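Local structure of protein BA42 (4OA3) at residues A[32-37]-A[116-121]; A[53-58]-A[65-70]; A[42-47]-A[76-81]; A[15-20]-A[109-114]. The protein is of unknown function but binds calcium ions and consists of a stand-alone TPM domain from an Antarctic bacterium. All coordinates share one frame; numbering follows the deposited sequence.

Interaction 1 of 4, residues A[32-37]-A[116-121]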
loop_
_atom_site.group_PDB
_atom_site.type_symbol
_atom_site.label_atom_id
_atom_site.label_comp_id
_atom_site.label_asym_id
_atom_site.label_seq_id
_atom_site.Cartn_x
_atom_site.Cartn_y
_atom_site.Cartn_z
ATOM N N ILE A 32 -4.399 -2.110 3.802
ATOM C CA ILE A 32 -3.288 -1.418 3.150
ATOM C C ILE A 32 -2.303 -0.854 4.141
ATOM O O ILE A 32 -2.699 -0.234 5.106
ATOM C CB ILE A 32 -3.827 -0.263 2.248
ATOM C CG1 ILE A 32 -4.755 -0.804 1.169
ATOM C CG2 ILE A 32 -2.659 0.543 1.642
ATOM C CD1 ILE A 32 -5.668 0.215 0.599
ATOM N N ARG A 33 -0.984 -1.054 3.899
ATOM C CA ARG A 33 0.057 -0.355 4.645
ATOM C C ARG A 33 1.106 0.183 3.711
ATOM O O ARG A 33 1.291 -0.323 2.590
ATOM C CB ARG A 33 0.770 -1.228 5.685
ATOM C CG ARG A 33 -0.182 -1.721 6.761
ATOM C CD ARG A 33 0.523 -2.305 7.967
ATOM N NE ARG A 33 1.251 -1.252 8.672
ATOM C CZ ARG A 33 2.130 -1.473 9.633
ATOM N NH1 ARG A 33 2.409 -2.710 10.010
ATOM N NH2 ARG A 33 2.746 -0.459 10.211
ATOM N N VAL A 34 1.775 1.229 4.159
ATOM C CA VAL A 34 2.918 1.836 3.506
ATOM C C VAL A 34 4.142 1.561 4.355
ATOM O O VAL A 34 4.082 1.679 5.588
ATOM C CB VAL A 34 2.720 3.350 3.344
ATOM C CG1 VAL A 34 3.967 4.058 2.819
ATOM C CG2 VAL A 34 1.539 3.648 2.432
ATOM N N HIS A 35 5.263 1.222 3.687
ATOM C CA HIS A 35 6.557 1.098 4.357
ATOM C C HIS A 35 7.532 1.976 3.603
ATOM O O HIS A 35 7.626 1.886 2.372
ATOM C CB HIS A 35 7.097 -0.319 4.367
ATOM C CG HIS A 35 8.505 -0.438 4.899
ATOM N ND1 HIS A 35 8.764 -0.605 6.254
ATOM C CD2 HIS A 35 9.680 -0.479 4.228
ATOM C CE1 HIS A 35 10.083 -0.775 6.343
ATOM N NE2 HIS A 35 10.660 -0.693 5.172
ATOM N N LEU A 36 8.248 2.815 4.335
ATOM C CA LEU A 36 9.260 3.682 3.763
ATOM C C LEU A 36 10.639 3.295 4.286
ATOM O O LEU A 36 10.813 3.069 5.480
ATOM C CB LEU A 36 8.999 5.135 4.156
ATOM C CG LEU A 36 7.570 5.695 3.831
ATOM C CD1 LEU A 36 7.442 7.154 4.259
ATOM C CD2 LEU A 36 7.239 5.589 2.359
ATOM N N GLU A 37 11.626 3.294 3.386
ATOM C CA GLU A 37 13.021 3.144 3.791
ATOM C C GLU A 37 13.891 3.855 2.771
ATOM O O GLU A 37 13.437 4.196 1.680
ATOM C CB GLU A 37 13.431 1.702 4.062
ATOM C CG GLU A 37 13.428 0.775 2.862
ATOM C CD GLU A 37 13.604 -0.687 3.246
ATOM O OE1 GLU A 37 13.257 -1.069 4.393
ATOM O OE2 GLU A 37 14.003 -1.477 2.360
ATOM N N ASP A 116 -2.940 9.179 -3.484
ATOM C CA ASP A 116 -3.621 8.768 -4.718
ATOM C C ASP A 116 -3.527 7.286 -4.997
ATOM O O ASP A 116 -4.505 6.662 -5.436
ATOM C CB ASP A 116 -3.071 9.543 -5.915
ATOM C CG ASP A 116 -3.437 11.012 -5.930
ATOM O OD1 ASP A 116 -4.244 11.454 -5.049
ATOM O OD2 ASP A 116 -2.932 11.726 -6.806
ATOM N N GLY A 117 -2.374 6.688 -4.693
ATOM C CA GLY A 117 -2.212 5.260 -4.836
ATOM C C GLY A 117 -3.087 4.497 -3.875
ATOM O O GLY A 117 -3.682 3.494 -4.242
ATOM N N ILE A 118 -3.161 4.962 -2.610
ATOM C CA ILE A 118 -3.986 4.302 -1.614
ATOM C C ILE A 118 -5.450 4.339 -2.060
ATOM O O ILE A 118 -6.163 3.329 -1.963
ATOM C CB ILE A 118 -3.760 4.950 -0.232
ATOM C CG1 ILE A 118 -2.345 4.587 0.314
ATOM C CG2 ILE A 118 -4.890 4.565 0.764
ATOM C CD1 ILE A 118 -1.848 5.489 1.372
ATOM N N GLU A 119 -5.908 5.490 -2.522
ATOM C CA GLU A 119 -7.292 5.599 -2.974
ATOM C C GLU A 119 -7.579 4.642 -4.144
ATOM O O GLU A 119 -8.576 3.916 -4.142
ATOM C CB GLU A 119 -7.606 7.034 -3.388
ATOM C CG GLU A 119 -9.038 7.232 -3.864
ATOM C CD GLU A 119 -9.390 8.641 -4.299
ATOM O OE1 GLU A 119 -8.538 9.303 -4.936
ATOM O OE2 GLU A 119 -10.548 9.053 -4.065
ATOM N N LYS A 120 -6.679 4.597 -5.100
ATOM C CA LYS A 120 -6.831 3.713 -6.260
ATOM C C LYS A 120 -6.816 2.246 -5.841
ATOM O O LYS A 120 -7.579 1.421 -6.353
ATOM C CB LYS A 120 -5.732 3.990 -7.291
ATOM C CG LYS A 120 -6.013 5.243 -8.083
ATOM C CD LYS A 120 -6.924 4.970 -9.295
ATOM C CE LYS A 120 -7.398 6.236 -9.984
ATOM N NZ LYS A 120 -6.296 6.955 -10.678
ATOM N N ALA A 121 -5.911 1.897 -4.903
ATOM C CA ALA A 121 -5.824 0.539 -4.414
ATOM C C ALA A 121 -7.109 0.094 -3.711
ATOM O O ALA A 121 -7.538 -1.045 -3.858
ATOM C CB ALA A 121 -4.609 0.390 -3.494
#
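Val34 and Ile118 meet through their methyl ends, Val34 CG2 lying 4.0 Å from Ile118 CD1, with the two side chains crossing at about a right angle. Two residues earlier, on the same face of the strand, Ile32 reaches the same helix by two branches. Its CG2 methyl lies 4.3 Å from CG1 of Ile118, while its longer arm ends with CD1 4.2 Å from CB of Ala121. The same CD1 also comes within 4.1 Å of the backbone O of Ile118, a distance of plain contact. The Ile32 torsions account for this fork: CG1 stands anti to the carbonyl carbon (chi1 -60°), and CG2, anti to the backbone N, takes the other direction. Ile118 and Ala121, three residues apart on the helix, both receive Ile32.

The backbones are set well apart, the segment axes approaching to 10.1 Å at 153°, so the helix runs roughly antiparallel to the strand and side chains fill the interval. In the next shell, Ile118 also touches Ile68 of the neighbouring strand and Ile17, Ile21 and Ala24 of helix 11-24. The backbone N of Ile32 donates to Glu25 OE2, which ties the strand start to a calcium ligand. At the far end, His35 NE2 gives Glu37 OE1 a nearly straight bond of 2.7 Å (169°); the acceptor lies in the imidazole plane, while the N-H meets OE1 from above the carboxylate plane.

All four touching residues are buried and meet almost wholly through carbon, so the contact rests on apolar fit, while sheet neighbours satisfy the strand's polar backbone.

Interaction 2 of 4, residues A[53-58]-A[65-70]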
loop_
_atom_site.group_PDB
_atom_site.type_symbol
_atom_site.label_atom_id
_atom_site.label_comp_id
_atom_site.label_asym_id
_atom_site.label_seq_id
_atom_site.Cartn_x
_atom_site.Cartn_y
_atom_site.Cartn_z
ATOM N N HIS A 53 6.257 -9.814 5.326
ATOM C CA HIS A 53 6.364 -10.858 6.318
ATOM C C HIS A 53 6.723 -10.331 7.691
ATOM O O HIS A 53 6.093 -10.690 8.687
ATOM C CB HIS A 53 7.422 -11.881 5.901
ATOM C CG HIS A 53 7.662 -12.931 6.929
ATOM N ND1 HIS A 53 6.737 -13.934 7.145
ATOM C CD2 HIS A 53 8.688 -13.082 7.800
ATOM C CE1 HIS A 53 7.252 -14.686 8.108
ATOM N NE2 HIS A 53 8.405 -14.194 8.550
ATOM N N ASN A 54 7.699 -9.466 7.738
ATOM C CA ASN A 54 8.152 -8.957 9.010
ATOM C C ASN A 54 7.133 -8.020 9.693
ATOM O O ASN A 54 7.141 -7.927 10.918
ATOM C CB ASN A 54 9.545 -8.380 8.868
ATOM C CG ASN A 54 10.550 -9.500 8.857
ATOM O OD1 ASN A 54 11.017 -9.894 9.928
ATOM N ND2 ASN A 54 10.784 -10.146 7.705
ATOM N N LEU A 55 6.207 -7.403 8.911
ATOM C CA LEU A 55 5.074 -6.630 9.404
ATOM C C LEU A 55 3.863 -7.519 9.674
ATOM O O LEU A 55 2.840 -7.010 10.145
ATOM C CB LEU A 55 4.709 -5.520 8.401
ATOM C CG LEU A 55 5.774 -4.466 8.184
ATOM C CD1 LEU A 55 5.304 -3.465 7.200
ATOM C CD2 LEU A 55 6.209 -3.795 9.467
ATOM N N LYS A 56 3.972 -8.852 9.492
ATOM C CA LYS A 56 2.889 -9.799 9.763
ATOM C C LYS A 56 1.621 -9.355 9.011
ATOM O O LYS A 56 0.488 -9.490 9.509
ATOM C CB LYS A 56 2.662 -9.954 11.281
ATOM C CG LYS A 56 3.836 -10.619 11.977
ATOM C CD LYS A 56 3.472 -11.121 13.353
ATOM C CE LYS A 56 4.702 -11.582 14.083
ATOM N NZ LYS A 56 4.425 -11.873 15.518
ATOM N N MET A 57 1.796 -8.912 7.761
ATOM C CA MET A 57 0.681 -8.469 6.936
ATOM C C MET A 57 -0.114 -9.623 6.363
ATOM O O MET A 57 -1.160 -9.414 5.775
ATOM C CB MET A 57 1.169 -7.518 5.872
ATOM C CG MET A 57 1.612 -6.225 6.467
ATOM S SD MET A 57 2.207 -5.013 5.251
ATOM C CE MET A 57 0.654 -4.739 4.317
ATOM N N ASP A 58 0.360 -10.848 6.588
ATOM C CA ASP A 58 -0.364 -12.052 6.217
ATOM C C ASP A 58 -1.509 -12.345 7.191
ATOM O O ASP A 58 -2.292 -13.270 6.924
ATOM C CB ASP A 58 0.594 -13.251 6.107
ATOM C CG ASP A 58 1.519 -13.527 7.279
ATOM O OD1 ASP A 58 1.862 -12.561 8.022
ATOM O OD2 ASP A 58 2.031 -14.661 7.365
ATOM N N GLY A 65 -4.074 -8.424 2.347
ATOM C CA GLY A 65 -3.252 -7.276 2.701
ATOM C C GLY A 65 -2.387 -6.900 1.522
ATOM O O GLY A 65 -2.009 -7.757 0.706
ATOM N N VAL A 66 -2.082 -5.617 1.385
ATOM C CA VAL A 66 -1.195 -5.129 0.341
ATOM C C VAL A 66 -0.263 -4.111 0.971
ATOM O O VAL A 66 -0.702 -3.287 1.773
ATOM C CB VAL A 66 -1.922 -4.562 -0.912
ATOM C CG1 VAL A 66 -2.870 -3.429 -0.548
ATOM C CG2 VAL A 66 -0.924 -4.103 -1.979
ATOM N N LEU A 67 1.032 -4.221 0.643
ATOM C CA LEU A 67 2.068 -3.312 1.071
ATOM C C LEU A 67 2.476 -2.444 -0.107
ATOM O O LEU A 67 2.794 -2.961 -1.185
ATOM C CB LEU A 67 3.315 -4.094 1.542
ATOM C CG LEU A 67 4.510 -3.245 1.960
ATOM C CD1 LEU A 67 4.189 -2.372 3.161
ATOM C CD2 LEU A 67 5.701 -4.136 2.284
ATOM N N ILE A 68 2.483 -1.132 0.098
ATOM C CA ILE A 68 3.092 -0.159 -0.779
ATOM C C ILE A 68 4.463 0.135 -0.174
ATOM O O ILE A 68 4.592 0.818 0.835
ATOM C CB ILE A 68 2.269 1.110 -0.933
ATOM C CG1 ILE A 68 0.903 0.764 -1.507
ATOM C CG2 ILE A 68 3.012 2.137 -1.826
ATOM C CD1 ILE A 68 -0.090 1.988 -1.523
ATOM N N TYR A 69 5.470 -0.469 -0.768
ATOM C CA TYR A 69 6.855 -0.347 -0.333
ATOM C C TYR A 69 7.563 0.744 -1.124
ATOM O O TYR A 69 7.524 0.706 -2.357
ATOM C CB TYR A 69 7.548 -1.701 -0.544
ATOM C CG TYR A 69 9.038 -1.642 -0.397
ATOM C CD1 TYR A 69 9.845 -1.325 -1.480
ATOM C CD2 TYR A 69 9.643 -1.835 0.831
ATOM C CE1 TYR A 69 11.214 -1.179 -1.340
ATOM C CE2 TYR A 69 11.022 -1.776 0.963
ATOM C CZ TYR A 69 11.790 -1.332 -0.103
ATOM O OH TYR A 69 13.162 -1.236 -0.076
ATOM N N VAL A 70 8.182 1.677 -0.450
ATOM C CA VAL A 70 8.904 2.756 -1.095
ATOM C C VAL A 70 10.347 2.855 -0.631
ATOM O O VAL A 70 10.607 2.893 0.559
ATOM C CB VAL A 70 8.202 4.105 -0.898
ATOM C CG1 VAL A 70 8.862 5.197 -1.738
ATOM C CG2 VAL A 70 6.710 4.006 -1.212
HETATM O O HOH W 1 -2.901 -10.521 4.033
#
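Met57 and Gly65 bring the two backbones closest, their CA atoms 5.9 Å apart where the chain leaving helix 44-54 passes the start of strand 65-71. The helix ends in a Schellman motif at Lys56, which has positive phi (53°). A water bridges the backbones, donating to Met57 O at 2.7 Å and accepting from Gly65 N at 2.9 Å. At Gly65 a CB would point toward the other segment and collide with Met57 O, which gives a steric reason for the bare CA.

Met57 supplies most of the side-chain contact. Its chain is extended to SD and then bends (chi3 64°), laying CE 3.9 Å from Leu67 CB and close above the strand backbone at Val66 O. SD lies 3.9 Å from Leu67 CD1, and the two side chains cross at about a right angle. Leu55 adds a methyl contact, CD1 to Leu67 CD1 at 4.3 Å. Beyond them, Met57 touches Leu139, a calcium-binding residue, and Leu67 packs on Val51 and Phe52. The contact joins the end of the helix to the second strand of a beta-alpha-beta crossover made of strand 31-37, helix 44-54 and strand 65-71.

Interaction 3 of 4, residues A[42-47]-A[76-81]; sequences IDVFDR and TFVIYG
Phe45 turns one ring face to Tyr80, with Tyr80 CD2 over it, while Phe45 CE1 lies in plane at the edge of the Tyr80 ring. The ring planes stand at 55° with centroids 5.2 Å apart, an oblique aromatic pairing. The nearest atoms are Phe45 CZ and Tyr80 CE2, at 3.5 Å. Phe45 sets off to one side of the strand, but with CG anti to its backbone N (chi1 -176°) its ring swings back and the far end arrives at the tyrosine. On the strand, Tyr80 also meets the ring of Phe52 and touches Met49, both further along the same helix. Replacing Tyr80 by alanine is likely to leave the Phe45 ring without its aromatic partner and open a gap between helix and strand.

Beside the rings, Val44 CG2 presses on Val78 CG2 at 3.4 Å, a tightness that is doubtful, since Val44 is modelled in two conformers. Val78 also packs on Ala48, the next turn of the helix.

The helix begins at Val44, with Asp43 as its N-cap accepting a weak bond of 3.3 Å at OD1 from Asp46 N. Val44 pairs with Val78, and Phe45 with Tyr80, two strand positions on. This is the packing of a capped helix start across an outermost strand of a mixed sheet, within an alpha/beta domain of the TPM family.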
loop_
_atom_site.group_PDB
_atom_site.type_symbol
_atom_site.label_atom_id
_atom_site.label_comp_id
_atom_site.label_asym_id
_atom_site.label_seq_id
_atom_site.Cartn_x
_atom_site.Cartn_y
_atom_site.Cartn_z
ATOM N N ILE A 42 18.682 -5.210 -4.555
ATOM C CA ILE A 42 18.646 -5.278 -6.013
ATOM C C ILE A 42 17.340 -5.898 -6.476
ATOM O O ILE A 42 16.755 -5.395 -7.468
ATOM C CB ILE A 42 19.895 -6.022 -6.541
ATOM C CG1 ILE A 42 21.184 -5.253 -6.216
ATOM C CG2 ILE A 42 19.786 -6.326 -8.051
ATOM C CD1 ILE A 42 21.380 -3.961 -6.852
ATOM N N ASP A 43 16.884 -6.965 -5.829
ATOM C CA ASP A 43 15.573 -7.541 -6.143
ATOM C C ASP A 43 14.564 -6.855 -5.187
ATOM O O ASP A 43 14.378 -7.297 -4.047
ATOM C CB ASP A 43 15.575 -9.037 -6.008
ATOM C CG ASP A 43 14.298 -9.651 -6.551
ATOM O OD1 ASP A 43 13.275 -8.938 -6.602
ATOM O OD2 ASP A 43 14.347 -10.814 -6.989
ATOM N N VAL A 44 13.943 -5.758 -5.642
ATOM C CA VAL A 44 13.007 -4.995 -4.812
ATOM C C VAL A 44 11.790 -5.810 -4.402
ATOM O O VAL A 44 11.288 -5.604 -3.304
ATOM C CB VAL A 44 12.608 -3.640 -5.448
ATOM C CG1 VAL A 44 13.834 -2.743 -5.633
ATOM C CG2 VAL A 44 11.872 -3.838 -6.782
ATOM N N PHE A 45 11.302 -6.723 -5.267
ATOM C CA PHE A 45 10.155 -7.569 -4.944
ATOM C C PHE A 45 10.462 -8.437 -3.726
ATOM O O PHE A 45 9.650 -8.482 -2.800
ATOM C CB PHE A 45 9.801 -8.448 -6.144
ATOM C CG PHE A 45 8.573 -9.303 -5.972
ATOM C CD1 PHE A 45 8.675 -10.611 -5.527
ATOM C CD2 PHE A 45 7.318 -8.790 -6.240
ATOM C CE1 PHE A 45 7.537 -11.414 -5.415
ATOM C CE2 PHE A 45 6.184 -9.593 -6.141
ATOM C CZ PHE A 45 6.304 -10.892 -5.715
ATOM N N ASP A 46 11.647 -9.100 -3.688
ATOM C CA ASP A 46 12.046 -9.914 -2.563
ATOM C C ASP A 46 12.132 -9.058 -1.290
ATOM O O ASP A 46 11.738 -9.523 -0.222
ATOM C CB ASP A 46 13.396 -10.651 -2.789
ATOM C CG ASP A 46 13.269 -11.970 -3.531
ATOM O OD1 ASP A 46 12.246 -12.171 -4.212
ATOM O OD2 ASP A 46 14.201 -12.798 -3.431
ATOM N N ARG A 47 12.649 -7.835 -1.389
ATOM C CA ARG A 47 12.722 -6.997 -0.203
ATOM C C ARG A 47 11.301 -6.667 0.281
ATOM O O ARG A 47 11.018 -6.739 1.482
ATOM C CB ARG A 47 13.523 -5.709 -0.467
ATOM C CG ARG A 47 13.514 -4.698 0.684
ATOM C CD ARG A 47 14.009 -5.270 1.994
ATOM N NE ARG A 47 13.992 -4.261 3.057
ATOM C CZ ARG A 47 14.112 -4.531 4.356
ATOM N NH1 ARG A 47 14.293 -5.780 4.773
ATOM N NH2 ARG A 47 14.028 -3.556 5.252
ATOM N N THR A 76 11.562 4.754 -6.054
ATOM C CA THR A 76 11.089 3.517 -6.645
ATOM C C THR A 76 10.189 2.899 -5.603
ATOM O O THR A 76 10.332 3.191 -4.403
ATOM C CB THR A 76 12.239 2.581 -7.034
ATOM O OG1 THR A 76 13.033 2.248 -5.895
ATOM C CG2 THR A 76 13.114 3.171 -8.131
ATOM N N PHE A 77 9.295 2.022 -6.062
ATOM C CA PHE A 77 8.327 1.389 -5.186
ATOM C C PHE A 77 7.844 0.103 -5.747
ATOM O O PHE A 77 7.993 -0.184 -6.946
ATOM C CB PHE A 77 7.154 2.355 -4.910
ATOM C CG PHE A 77 6.359 2.740 -6.124
ATOM C CD1 PHE A 77 6.705 3.858 -6.870
ATOM C CD2 PHE A 77 5.238 2.021 -6.492
ATOM C CE1 PHE A 77 5.962 4.221 -7.986
ATOM C CE2 PHE A 77 4.507 2.376 -7.624
ATOM C CZ PHE A 77 4.861 3.490 -8.338
ATOM N N VAL A 78 7.227 -0.689 -4.890
ATOM C CA VAL A 78 6.638 -1.955 -5.201
ATOM C C VAL A 78 5.291 -2.030 -4.529
ATOM O O VAL A 78 5.175 -1.629 -3.378
ATOM C CB VAL A 78 7.540 -3.135 -4.666
ATOM C CG1 VAL A 78 6.831 -4.506 -4.723
ATOM C CG2 VAL A 78 8.828 -3.191 -5.439
ATOM N N ILE A 79 4.308 -2.571 -5.227
ATOM C CA ILE A 79 3.018 -2.878 -4.664
ATOM C C ILE A 79 3.035 -4.380 -4.546
ATOM O O ILE A 79 3.196 -5.093 -5.557
ATOM C CB ILE A 79 1.878 -2.383 -5.550
ATOM C CG1 ILE A 79 1.915 -0.850 -5.687
ATOM C CG2 ILE A 79 0.548 -2.842 -4.971
ATOM C CD1 ILE A 79 1.227 -0.361 -6.990
ATOM N N TYR A 80 2.974 -4.868 -3.306
ATOM C CA TYR A 80 3.017 -6.293 -3.020
ATOM C C TYR A 80 1.743 -6.702 -2.328
ATOM O O TYR A 80 1.498 -6.299 -1.194
ATOM C CB TYR A 80 4.244 -6.590 -2.137
ATOM C CG TYR A 80 4.433 -8.052 -1.817
ATOM C CD1 TYR A 80 3.734 -8.656 -0.781
ATOM C CD2 TYR A 80 5.264 -8.852 -2.596
ATOM C CE1 TYR A 80 3.757 -10.033 -0.605
ATOM C CE2 TYR A 80 5.368 -10.219 -2.368
ATOM C CZ TYR A 80 4.614 -10.809 -1.366
ATOM O OH TYR A 80 4.672 -12.166 -1.142
ATOM N N GLY A 81 0.941 -7.499 -3.003
ATOM C CA GLY A 81 -0.290 -8.031 -2.462
ATOM C C GLY A 81 -0.111 -9.478 -2.027
ATOM O O GLY A 81 0.722 -10.212 -2.579
#

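Interaction 4 of 4, residues A[15-20]-A[109-114]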
loop_
_atom_site.group_PDB
_atom_site.type_symbol
_atom_site.label_atom_id
_atom_site.label_comp_id
_atom_site.label_asym_id
_atom_site.label_seq_id
_atom_site.Cartn_x
_atom_site.Cartn_y
_atom_site.Cartn_z
ATOM N N LYS A 15 -0.226 12.266 8.450
ATOM C CA LYS A 15 -1.612 12.229 8.856
ATOM C C LYS A 15 -2.537 12.047 7.642
ATOM O O LYS A 15 -3.494 11.277 7.717
ATOM C CB LYS A 15 -1.971 13.507 9.630
ATOM C CG LYS A 15 -3.460 13.666 9.927
ATOM C CD LYS A 15 -3.766 15.084 10.414
ATOM C CE LYS A 15 -5.233 15.443 10.636
ATOM N NZ LYS A 15 -6.216 14.472 10.078
ATOM N N ALA A 16 -2.239 12.711 6.541
ATOM C CA ALA A 16 -3.044 12.614 5.327
ATOM C C ALA A 16 -2.991 11.199 4.756
ATOM O O ALA A 16 -3.997 10.665 4.272
ATOM C CB ALA A 16 -2.558 13.617 4.292
ATOM N N ILE A 17 -1.820 10.566 4.850
ATOM C CA ILE A 17 -1.657 9.203 4.354
ATOM C C ILE A 17 -2.410 8.207 5.191
ATOM O O ILE A 17 -3.110 7.348 4.656
ATOM C CB ILE A 17 -0.170 8.880 4.204
ATOM C CG1 ILE A 17 0.463 9.771 3.081
ATOM C CG2 ILE A 17 0.041 7.409 3.886
ATOM C CD1 ILE A 17 1.941 9.859 3.156
ATOM N N VAL A 18 -2.288 8.313 6.516
ATOM C CA VAL A 18 -2.998 7.400 7.405
ATOM C C VAL A 18 -4.517 7.580 7.240
ATOM O O VAL A 18 -5.263 6.605 7.273
ATOM C CB VAL A 18 -2.519 7.620 8.868
ATOM C CG1 VAL A 18 -3.376 6.838 9.855
ATOM C CG2 VAL A 18 -1.057 7.215 9.018
ATOM N N ASP A 19 -4.969 8.824 7.056
ATOM C CA ASP A 19 -6.396 9.123 6.832
ATOM C C ASP A 19 -6.865 8.506 5.485
ATOM O O ASP A 19 -7.968 7.948 5.417
ATOM C CB ASP A 19 -6.653 10.643 6.762
ATOM C CG ASP A 19 -6.531 11.383 8.083
ATOM O OD1 ASP A 19 -6.433 10.722 9.122
ATOM O OD2 ASP A 19 -6.471 12.632 8.058
ATOM N N ALA A 20 -5.990 8.504 4.466
ATOM C CA ALA A 20 -6.311 7.901 3.161
ATOM C C ALA A 20 -6.476 6.382 3.286
ATOM O O ALA A 20 -7.378 5.787 2.711
ATOM C CB ALA A 20 -5.235 8.231 2.142
ATOM N N ASN A 109 5.676 15.159 -5.860
ATOM C CA ASN A 109 4.542 15.216 -4.938
ATOM C C ASN A 109 4.461 13.885 -4.222
ATOM O O ASN A 109 3.637 13.040 -4.533
ATOM C CB ASN A 109 3.262 15.497 -5.700
ATOM C CG ASN A 109 3.242 16.804 -6.431
ATOM O OD1 ASN A 109 3.916 17.763 -6.040
ATOM N ND2 ASN A 109 2.445 16.868 -7.498
ATOM N N PHE A 110 5.379 13.685 -3.276
ATOM C CA PHE A 110 5.511 12.422 -2.570
ATOM C C PHE A 110 4.264 12.034 -1.769
ATOM O O PHE A 110 3.725 10.948 -1.963
ATOM C CB PHE A 110 6.759 12.499 -1.686
ATOM C CG PHE A 110 7.151 11.200 -1.038
ATOM C CD1 PHE A 110 7.645 10.150 -1.798
ATOM C CD2 PHE A 110 7.160 11.071 0.340
ATOM C CE1 PHE A 110 8.028 8.952 -1.192
ATOM C CE2 PHE A 110 7.579 9.882 0.945
ATOM C CZ PHE A 110 7.964 8.822 0.174
ATOM N N LYS A 111 3.780 12.928 -0.920
ATOM C CA LYS A 111 2.552 12.678 -0.162
ATOM C C LYS A 111 1.392 12.379 -1.099
ATOM O O LYS A 111 0.690 11.381 -0.942
ATOM C CB LYS A 111 2.202 13.862 0.767
ATOM C CG LYS A 111 0.898 13.691 1.559
ATOM C CD LYS A 111 -0.048 14.877 1.452
ATOM C CE LYS A 111 -0.797 14.929 0.154
ATOM N NZ LYS A 111 -1.666 16.132 0.088
ATOM N N GLN A 112 1.196 13.225 -2.122
ATOM C CA GLN A 112 0.061 13.024 -3.006
ATOM C C GLN A 112 0.111 11.713 -3.780
ATOM O O GLN A 112 -0.929 11.102 -4.037
ATOM C CB GLN A 112 -0.102 14.209 -3.988
ATOM C CG GLN A 112 -1.516 14.320 -4.525
ATOM C CD GLN A 112 -2.523 14.570 -3.421
ATOM O OE1 GLN A 112 -2.356 15.480 -2.599
ATOM N NE2 GLN A 112 -3.562 13.758 -3.349
ATOM N N GLY A 113 1.293 11.273 -4.143
ATOM C CA GLY A 113 1.428 9.986 -4.806
ATOM C C GLY A 113 0.942 8.856 -3.926
ATOM O O GLY A 113 0.241 7.950 -4.371
ATOM N N LEU A 114 1.327 8.904 -2.636
ATOM C CA LEU A 114 0.879 7.838 -1.745
ATOM C C LEU A 114 -0.612 7.926 -1.514
ATOM O O LEU A 114 -1.290 6.908 -1.543
ATOM C CB LEU A 114 1.628 7.926 -0.429
ATOM C CG LEU A 114 3.114 7.540 -0.548
ATOM C CD1 LEU A 114 3.856 7.811 0.745
ATOM C CD2 LEU A 114 3.261 6.048 -0.938
#
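Ile17 CG1 and Leu114 CG both stand anti to their carbonyl carbons (chi1 -66° for Ile17), which sends these two carbons into the gap between helices 11-24 and 110-128. There Ile17 CD1 meets Leu114 CD1 at 3.7 Å, and the same CD1 lies 4.1 Å from Leu114 CB. Lys111 takes another route: its CG is anti to the backbone N, and turns at chi2 and chi3 bend the chain so that its middle methylenes pass alongside helix 11-24 and its end returns to Gln112. Its CD rests 4.0 Å from Ala16 CB, and its CG lies 4.2 Å from Ile17 CG1.

The chain ends with Lys111 NZ donating to Gln112 OE1 at 2.8 Å, the donor tilted from the amide carbonyl plane with a C=O...N angle of 146°. Gln112 NE2 donates to Asp116 OD1, one turn on, which helps fix the amide. On the other helix, Lys15 NZ makes a 2.7 Å salt bridge with Asp19 OD2, on its syn lone pair, outside the interface. With alanine in place of Lys111, Ala16 would probably lose its apolar cover and Gln112 OE1 its donor, opening a gap at the margin of the helix pair.

The axes of the short segments run almost parallel, at 5° and 9.6 Å apart. Ile17 also touches Val115 and Ile118 along helix 110-128, and Leu114 reaches Ile68 and Val70 of the sheet. The contact thus grades from a buried hydrocarbon centre at Ile17 and Leu114 to a margin where the lysine lends its methylenes to packing and its ammonium to a polar bond.

How the interactions relate
Strands 31-37, 65-71 and 76-81 lie side by side in one mixed sheet, and the four contacts sit on its two sides. Interactions 1 and 4 share helix 110-128, with centres 8 Å apart, and join it to the sheet and to helix 11-24; their segments alternate along the chain. Interactions 2 and 3 share helix 44-54 on the other side, centres 11 Å apart, and both fall in the sequence between 32-37 and 116-121. The salt bridge of Glu37 with Arg47 links interactions 1 and 3, while interactions 3 and 4, centres 19 Å apart, do not touch. Together they make a three-layer alpha/beta/alpha sandwich, with the calcium sites near the 31-37 strand start.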